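Ethylbenzene dehydrogenase alpha-subunit (Aromatoleum aromaticum, PDB 2IVF) is the alpha-subunit of a molybdenum enzyme of the molybdopterin oxidoreductase family and carries a molybdenum atom, two pterin guanine dinucleotides and an iron/sulfur cluster. Local coordinates at residues A[181-186]-A[209-214]; A[600-605]-A[629-634]. All blocks are in the same frame, centred on the assembly; numbering follows the deposited sequence.

In the fold
Contacts 1 and 2 lie about 12 Å apart, centre to centre, on the same side of the chain's centre, and both belong to the molybdopterin oxidoreductase part of the chain. They follow one another in sequence: contact 1 closes before contact 2 opens, almost 400 residues later. A mixed sheet links them through strand 186-188. This strand, one of the sheet's two edge strands within this chain, begins in contact 1 and runs parallel to strand 602-606, which in turn pairs with strand 631-636 in contact 2. The two contacts touch directly, with Gly185 O probably hydrogen-bonded to the backbone N of Gln601 and of Val602, and Phe186 packed on Met604. Distant parts of the sequence thus build one sheet, whose Leu605 side chain lies about 8 Å from bound MD1.

Contact 1. Residues A[181-186]-A[209-214]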
ATOM      1  N   GLN A 181      -6.316  -7.340  42.991  1.00 26.86           N
ATOM      2  CA  GLN A 181      -7.683  -7.161  42.490  1.00 27.22           C
ATOM      3  C   GLN A 181      -8.225  -8.232  41.537  1.00 27.17           C
ATOM      4  O   GLN A 181      -9.240  -8.004  40.866  1.00 27.08           O
ATOM      5  CB  GLN A 181      -7.764  -5.826  41.756  1.00 26.63           C
ATOM      6  CG  GLN A 181      -6.949  -5.756  40.468  1.00 27.39           C
ATOM      7  CD  GLN A 181      -7.153  -4.469  39.735  1.00 26.94           C
ATOM      8  OE1 GLN A 181      -8.096  -3.729  40.020  1.00 31.89           O
ATOM      9  NE2 GLN A 181      -6.272  -4.179  38.761  1.00 27.86           N
ATOM     10  N   GLY A 182      -7.567  -9.383  41.464  1.00 27.01           N
ATOM     11  CA  GLY A 182      -7.978 -10.423  40.522  1.00 26.77           C
ATOM     12  C   GLY A 182      -7.621 -10.107  39.095  1.00 26.33           C
ATOM     13  O   GLY A 182      -6.901  -9.143  38.803  1.00 26.90           O
ATOM     14  N   SER A 183      -8.196 -10.880  38.190  1.00 25.07           N
ATOM     15  CA  SER A 183      -7.730 -10.935  36.850  1.00 24.65           C
ATOM     16  C   SER A 183      -8.168  -9.733  36.000  1.00 24.86           C
ATOM     17  O   SER A 183      -7.656  -9.548  34.899  1.00 25.02           O
ATOM     18  CB  SER A 183      -8.171 -12.270  36.233  1.00 23.76           C
ATOM     19  OG  SER A 183      -9.561 -12.302  35.955  1.00 24.01           O
ATOM     20  N   ASP A 184      -9.110  -8.920  36.494  1.00 24.52           N
ATOM     21  CA  ASP A 184      -9.543  -7.726  35.745  1.00 25.33           C
ATOM     22  C   ASP A 184      -8.457  -6.663  35.494  1.00 25.32           C
ATOM     23  O   ASP A 184      -8.642  -5.768  34.651  1.00 25.39           O
ATOM     24  CB  ASP A 184     -10.785  -7.090  36.414  1.00 26.03           C
ATOM     25  CG  ASP A 184     -12.110  -7.507  35.746  1.00 27.93           C
ATOM     26  OD1 ASP A 184     -12.084  -8.359  34.824  1.00 27.62           O
ATOM     27  OD2 ASP A 184     -13.176  -6.933  36.133  1.00 28.60           O
ATOM     28  N   GLY A 185      -7.316  -6.778  36.175  1.00 24.93           N
ATOM     29  CA  GLY A 185      -6.222  -5.815  36.018  1.00 24.86           C
ATOM     30  C   GLY A 185      -5.362  -5.932  34.765  1.00 25.21           C
ATOM     31  O   GLY A 185      -4.595  -5.010  34.457  1.00 25.56           O
ATOM     32  N   PHE A 186      -5.516  -7.048  34.045  1.00 24.61           N
ATOM     33  CA  PHE A 186      -4.733  -7.360  32.855  1.00 23.65           C
ATOM     34  C   PHE A 186      -5.592  -7.147  31.628  1.00 24.26           C
ATOM     35  O   PHE A 186      -6.702  -7.668  31.559  1.00 23.29           O
ATOM     36  CB  PHE A 186      -4.261  -8.825  32.869  1.00 23.79           C
ATOM     37  CG  PHE A 186      -3.432  -9.207  31.663  1.00 23.90           C
ATOM     38  CD1 PHE A 186      -2.073  -9.010  31.674  1.00 24.59           C
ATOM     39  CD2 PHE A 186      -4.007  -9.836  30.558  1.00 23.77           C
ATOM     40  CE1 PHE A 186      -1.299  -9.367  30.582  1.00 24.94           C
ATOM     41  CE2 PHE A 186      -3.242 -10.169  29.438  1.00 25.03           C
ATOM     42  CZ  PHE A 186      -1.898  -9.945  29.450  1.00 24.92           C
ATOM     43  N   LEU A 209      -6.450 -18.096  29.572  1.00 25.28           N
ATOM     44  CA  LEU A 209      -5.965 -18.866  30.702  1.00 24.40           C
ATOM     45  C   LEU A 209      -5.929 -18.022  31.984  1.00 23.99           C
ATOM     46  O   LEU A 209      -6.167 -18.541  33.069  1.00 21.79           O
ATOM     47  CB  LEU A 209      -4.602 -19.454  30.399  1.00 24.55           C
ATOM     48  CG  LEU A 209      -4.591 -20.635  29.424  1.00 22.78           C
ATOM     49  CD1 LEU A 209      -3.158 -21.097  29.187  1.00 21.17           C
ATOM     50  CD2 LEU A 209      -5.392 -21.772  29.994  1.00 27.21           C
ATOM     51  N   MET A 210      -5.636 -16.729  31.850  1.00 23.10           N
ATOM     52  CA  MET A 210      -5.497 -15.841  33.020  1.00 24.98           C
ATOM     53  C   MET A 210      -6.810 -15.175  33.400  1.00 24.53           C
ATOM     54  O   MET A 210      -6.913 -14.504  34.465  1.00 25.61           O
ATOM     55  CB  MET A 210      -4.449 -14.766  32.737  1.00 24.48           C
ATOM     56  CG  MET A 210      -3.077 -15.329  32.578  1.00 25.84           C
ATOM     57  SD  MET A 210      -1.800 -14.051  32.655  1.00 28.89           S
ATOM     58  CE  MET A 210      -2.168 -13.019  31.329  1.00 23.44           C
ATOM     59  N   ASP A 211      -7.818 -15.398  32.555  1.00 24.56           N
ATOM     60  CA  ASP A 211      -9.098 -14.682  32.597  1.00 24.28           C
ATOM     61  C   ASP A 211      -8.888 -13.165  32.587  1.00 23.56           C
ATOM     62  O   ASP A 211      -9.506 -12.428  33.356  1.00 22.51           O
ATOM     63  CB  ASP A 211      -9.935 -15.126  33.804  1.00 24.94           C
ATOM     64  CG  ASP A 211     -11.339 -14.552  33.763  1.00 26.37           C
ATOM     65  OD1 ASP A 211     -11.885 -14.459  32.654  1.00 32.22           O
ATOM     66  OD2 ASP A 211     -11.853 -14.136  34.819  1.00 31.99           O
ATOM     67  N   GLY A 212      -7.961 -12.723  31.746  1.00 21.93           N
ATOM     68  CA  GLY A 212      -7.735 -11.292  31.534  1.00 22.84           C
ATOM     69  C   GLY A 212      -8.808 -10.733  30.633  1.00 22.83           C
ATOM     70  O   GLY A 212      -9.714 -11.456  30.216  1.00 23.19           O
ATOM     71  N   VAL A 213      -8.708  -9.444  30.320  1.00 22.95           N
ATOM     72  CA  VAL A 213      -9.721  -8.731  29.577  1.00 23.32           C
ATOM     73  C   VAL A 213      -9.162  -8.475  28.198  1.00 23.05           C
ATOM     74  O   VAL A 213      -8.024  -8.027  28.076  1.00 21.96           O
ATOM     75  CB  VAL A 213     -10.073  -7.381  30.237  1.00 23.60           C
ATOM     76  CG1 VAL A 213     -11.164  -6.701  29.424  1.00 24.94           C
ATOM     77  CG2 VAL A 213     -10.485  -7.600  31.695  1.00 24.39           C
ATOM     78  N   SER A 214      -9.912  -8.851  27.165  1.00 23.48           N
ATOM     79  CA  SER A 214      -9.475  -8.630  25.786  1.00 24.66           C
ATOM     80  C   SER A 214     -10.545  -7.853  24.995  1.00 24.63           C
ATOM     81  O   SER A 214     -11.462  -8.445  24.407  1.00 24.90           O
ATOM     82  CB  SER A 214      -9.146  -9.935  25.059  1.00 25.86           C
ATOM     83  OG  SER A 214      -8.491 -10.895  25.892  1.00 30.39           O
TER
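The methyl end of Met210 sits squarely on the ring of Phe186: CE lies 3.5 Å from the ring centroid, only 11° off the normal, and is nearly equidistant from all six ring carbons. SD stands farther out along the same normal, so this Met-aromatic contact is made through the methyl as a CH-pi interaction. The bend at the last torsion of Met210 (chi3 -61°) turns CE down onto the face, while Gly212 CA comes to the rim of the ring, near its plane. This side, with Ser183 set against the carbonyls of Met210 and Asp211, is the closely fitted part of the contact.

Two hydrogen bonds hold the segments together. Ser183 OG donates to Asp211 O at 2.6 Å, reaching it from above the carbonyl plane. Arg593 also binds Asp211 O, so two donors grip the carbonyl of the C-prime residue of the Schellman motif that ends helix 197-210, Asp211 having positive phi. Farther along, Val213 N gives Phe186 O a 3.0 Å bond that is fairly straight at 162°.

Packing is sparser beside Asp184, where Val213 CG2 merely approaches OD1 at 3.6 Å. That carboxylate is engaged elsewhere, in a salt bridge with Arg593, and Asp211 OD2 is hydrogen-bonded to His713 ND1. Even this looser flank is buried rather than open to solvent.

Phe178 of helix 163-181 packs against both Phe186 and Met210, and Leu723 of helix 723-727 touches Met210. The contact therefore ties the turn between helix 163-181 and strand 186-188 to the C-terminal end of helix 197-210.

Contact 2. Residues A[600-605]-A[629-634]; sequences PQVYML and LKMIFA
Gln601 O is gripped by two successive backbone amides, Lys630 N at 2.8 Å in the carbonyl plane on a lone pair and Met631 N at 3.1 Å nearly along the C=O axis. Beyond this fork the strands run parallel, 14° apart, and the bonds alternate: Met631 O accepts from Tyr603 N, Tyr603 O from Phe633 N, and Phe633 O from Leu605 N, the last almost straight at 178°.

On the face carrying Val602, Met604 and Phe633, the phenylalanine ring leans across to the neighbouring strand. Its chi1 of 68° sets CG between the backbone N and carbonyl carbon, bringing CZ to 3.5 Å from Met604 CB. Met604 CA lies over the ring's face, SD approaches it obliquely, and Val602 CG1 meets the edge in plane, 3.7 Å from CE1.

On the other face Leu629 CD1 packs on Tyr603 CB at 3.6 Å, and Ile632 CG2 bridges to Leu605 CD1. Tyr603 OH is held by Asp189 and Gln608.

Strands 602-606 and 631-636 are adjacent and parallel, and the chain between them passes through helix 617-625, which packs on Tyr603 and Pro600: a beta-alpha-beta crossover in the parallel part of a mixed sheet.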
ATOM      1  N   PRO A 600      -7.317  -0.924  35.573  1.00 28.96           N
ATOM      2  CA  PRO A 600      -6.352  -1.610  34.721  1.00 28.33           C
ATOM      3  C   PRO A 600      -4.931  -1.343  35.228  1.00 27.64           C
ATOM      4  O   PRO A 600      -4.629  -0.201  35.599  1.00 27.15           O
ATOM      5  CB  PRO A 600      -6.551  -0.967  33.347  1.00 28.72           C
ATOM      6  CG  PRO A 600      -7.624  -0.003  33.469  1.00 29.31           C
ATOM      7  CD  PRO A 600      -8.119   0.075  34.853  1.00 29.10           C
ATOM      8  N   GLN A 601      -4.095  -2.384  35.297  1.00 26.01           N
ATOM      9  CA  GLN A 601      -2.721  -2.236  35.826  1.00 26.03           C
ATOM     10  C   GLN A 601      -1.636  -2.762  34.910  1.00 24.94           C
ATOM     11  O   GLN A 601      -0.506  -2.278  34.963  1.00 24.43           O
ATOM     12  CB  GLN A 601      -2.575  -2.887  37.194  1.00 26.07           C
ATOM     13  CG  GLN A 601      -3.465  -2.222  38.237  1.00 27.07           C
ATOM     14  CD  GLN A 601      -2.892  -2.250  39.608  1.00 30.29           C
ATOM     15  OE1 GLN A 601      -2.435  -3.290  40.099  1.00 39.00           O
ATOM     16  NE2 GLN A 601      -2.917  -1.101  40.264  1.00 34.71           N
ATOM     17  N   VAL A 602      -1.972  -3.773  34.117  1.00 24.04           N
ATOM     18  CA  VAL A 602      -1.024  -4.380  33.174  1.00 22.76           C
ATOM     19  C   VAL A 602      -1.632  -4.421  31.781  1.00 23.11           C
ATOM     20  O   VAL A 602      -2.745  -4.902  31.572  1.00 22.46           O
ATOM     21  CB  VAL A 602      -0.579  -5.767  33.647  1.00 22.88           C
ATOM     22  CG1 VAL A 602       0.444  -6.375  32.674  1.00 20.54           C
ATOM     23  CG2 VAL A 602       0.002  -5.663  35.016  1.00 21.63           C
ATOM     24  N   TYR A 603      -0.870  -3.914  30.815  1.00 22.15           N
ATOM     25  CA  TYR A 603      -1.402  -3.637  29.514  1.00 23.06           C
ATOM     26  C   TYR A 603      -0.451  -4.197  28.534  1.00 22.73           C
ATOM     27  O   TYR A 603       0.701  -3.831  28.540  1.00 23.92           O
ATOM     28  CB  TYR A 603      -1.545  -2.135  29.337  1.00 22.72           C
ATOM     29  CG  TYR A 603      -2.129  -1.723  28.034  1.00 24.03           C
ATOM     30  CD1 TYR A 603      -1.308  -1.542  26.905  1.00 25.31           C
ATOM     31  CD2 TYR A 603      -3.494  -1.489  27.904  1.00 23.54           C
ATOM     32  CE1 TYR A 603      -1.846  -1.134  25.716  1.00 24.38           C
ATOM     33  CE2 TYR A 603      -4.028  -1.063  26.718  1.00 23.32           C
ATOM     34  CZ  TYR A 603      -3.213  -0.893  25.634  1.00 23.46           C
ATOM     35  OH  TYR A 603      -3.758  -0.490  24.443  1.00 23.00           O
ATOM     36  N   MET A 604      -0.940  -5.117  27.707  1.00 22.64           N
ATOM     37  CA  MET A 604      -0.113  -5.808  26.749  1.00 21.85           C
ATOM     38  C   MET A 604      -0.389  -5.295  25.344  1.00 21.92           C
ATOM     39  O   MET A 604      -1.527  -5.297  24.884  1.00 22.31           O
ATOM     40  CB  MET A 604      -0.407  -7.298  26.813  1.00 22.51           C
ATOM     41  CG  MET A 604       0.288  -8.119  25.801  1.00 21.43           C
ATOM     42  SD  MET A 604       0.072  -9.832  26.232  1.00 22.26           S
ATOM     43  CE  MET A 604       0.705 -10.658  24.782  1.00 21.32           C
ATOM     44  N   LEU A 605       0.674  -4.847  24.683  1.00 21.53           N
ATOM     45  CA  LEU A 605       0.631  -4.415  23.276  1.00 22.04           C
ATOM     46  C   LEU A 605       1.112  -5.569  22.417  1.00 22.83           C
ATOM     47  O   LEU A 605       2.259  -6.023  22.550  1.00 24.36           O
ATOM     48  CB  LEU A 605       1.531  -3.201  23.062  1.00 22.27           C
ATOM     49  CG  LEU A 605       1.131  -1.872  23.686  1.00 23.11           C
ATOM     50  CD1 LEU A 605       2.355  -0.971  23.853  1.00 24.46           C
ATOM     51  CD2 LEU A 605       0.089  -1.223  22.781  1.00 21.66           C
ATOM     52  N   LEU A 629      -1.495   2.668  34.858  1.00 23.63           N
ATOM     53  CA  LEU A 629      -0.847   1.412  34.491  1.00 23.52           C
ATOM     54  C   LEU A 629       0.507   1.266  35.150  1.00 23.38           C
ATOM     55  O   LEU A 629       1.353   2.165  35.033  1.00 23.97           O
ATOM     56  CB  LEU A 629      -0.692   1.317  32.969  1.00 22.32           C
ATOM     57  CG  LEU A 629      -1.982   1.186  32.154  1.00 20.98           C
ATOM     58  CD1 LEU A 629      -1.634   1.185  30.709  1.00 20.37           C
ATOM     59  CD2 LEU A 629      -2.725  -0.120  32.523  1.00 19.26           C
ATOM     60  N   LYS A 630       0.697   0.129  35.826  1.00 23.79           N
ATOM     61  CA  LYS A 630       1.978  -0.244  36.454  1.00 23.75           C
ATOM     62  C   LYS A 630       2.950  -0.844  35.425  1.00 23.85           C
ATOM     63  O   LYS A 630       4.178  -0.725  35.575  1.00 24.22           O
ATOM     64  CB  LYS A 630       1.760  -1.285  37.546  1.00 25.11           C
ATOM     65  CG  LYS A 630       0.996  -0.768  38.754  1.00 30.08           C
ATOM     66  CD  LYS A 630       1.829   0.149  39.675  1.00 33.99           C
ATOM     67  CE  LYS A 630       2.625  -0.649  40.716  1.00 36.47           C
ATOM     68  NZ  LYS A 630       3.401   0.185  41.713  1.00 38.71           N
ATOM     69  N   MET A 631       2.406  -1.517  34.417  1.00 22.18           N
ATOM     70  CA  MET A 631       3.242  -2.156  33.392  1.00 22.08           C
ATOM     71  C   MET A 631       2.600  -2.064  32.044  1.00 21.85           C
ATOM     72  O   MET A 631       1.464  -2.515  31.831  1.00 21.26           O
ATOM     73  CB  MET A 631       3.477  -3.630  33.744  1.00 20.93           C
ATOM     74  CG  MET A 631       4.112  -4.477  32.681  1.00 21.69           C
ATOM     75  SD  MET A 631       5.780  -3.933  32.264  1.00 22.85           S
ATOM     76  CE  MET A 631       6.617  -4.207  33.865  1.00 19.96           C
ATOM     77  N   ILE A 632       3.377  -1.552  31.097  1.00 21.67           N
ATOM     78  CA  ILE A 632       2.995  -1.568  29.727  1.00 21.76           C
ATOM     79  C   ILE A 632       4.086  -2.321  29.041  1.00 21.76           C
ATOM     80  O   ILE A 632       5.254  -1.926  29.130  1.00 21.11           O
ATOM     81  CB  ILE A 632       2.922  -0.150  29.136  1.00 22.14           C
ATOM     82  CG1 ILE A 632       1.973   0.692  29.966  1.00 22.83           C
ATOM     83  CG2 ILE A 632       2.496  -0.246  27.690  1.00 21.33           C
ATOM     84  CD1 ILE A 632       1.892   2.211  29.576  1.00 21.01           C
ATOM     85  N   PHE A 633       3.736  -3.419  28.385  1.00 22.27           N
ATOM     86  CA  PHE A 633       4.755  -4.164  27.665  1.00 22.25           C
ATOM     87  C   PHE A 633       4.283  -4.479  26.269  1.00 22.89           C
ATOM     88  O   PHE A 633       3.082  -4.657  26.011  1.00 23.05           O
ATOM     89  CB  PHE A 633       5.208  -5.408  28.426  1.00 22.76           C
ATOM     90  CG  PHE A 633       4.151  -6.506  28.536  1.00 22.45           C
ATOM     91  CD1 PHE A 633       3.131  -6.412  29.461  1.00 21.83           C
ATOM     92  CD2 PHE A 633       4.196  -7.631  27.719  1.00 22.41           C
ATOM     93  CE1 PHE A 633       2.199  -7.442  29.605  1.00 24.17           C
ATOM     94  CE2 PHE A 633       3.226  -8.632  27.839  1.00 23.01           C
ATOM     95  CZ  PHE A 633       2.243  -8.533  28.778  1.00 22.30           C
ATOM     96  N   ALA A 634       5.243  -4.506  25.361  1.00 21.95           N
ATOM     97  CA  ALA A 634       4.970  -4.680  23.967  1.00 22.19           C
ATOM     98  C   ALA A 634       5.722  -5.886  23.454  1.00 21.92           C
ATOM     99  O   ALA A 634       6.898  -6.094  23.808  1.00 20.98           O
ATOM    100  CB  ALA A 634       5.383  -3.474  23.199  1.00 21.06           C
TER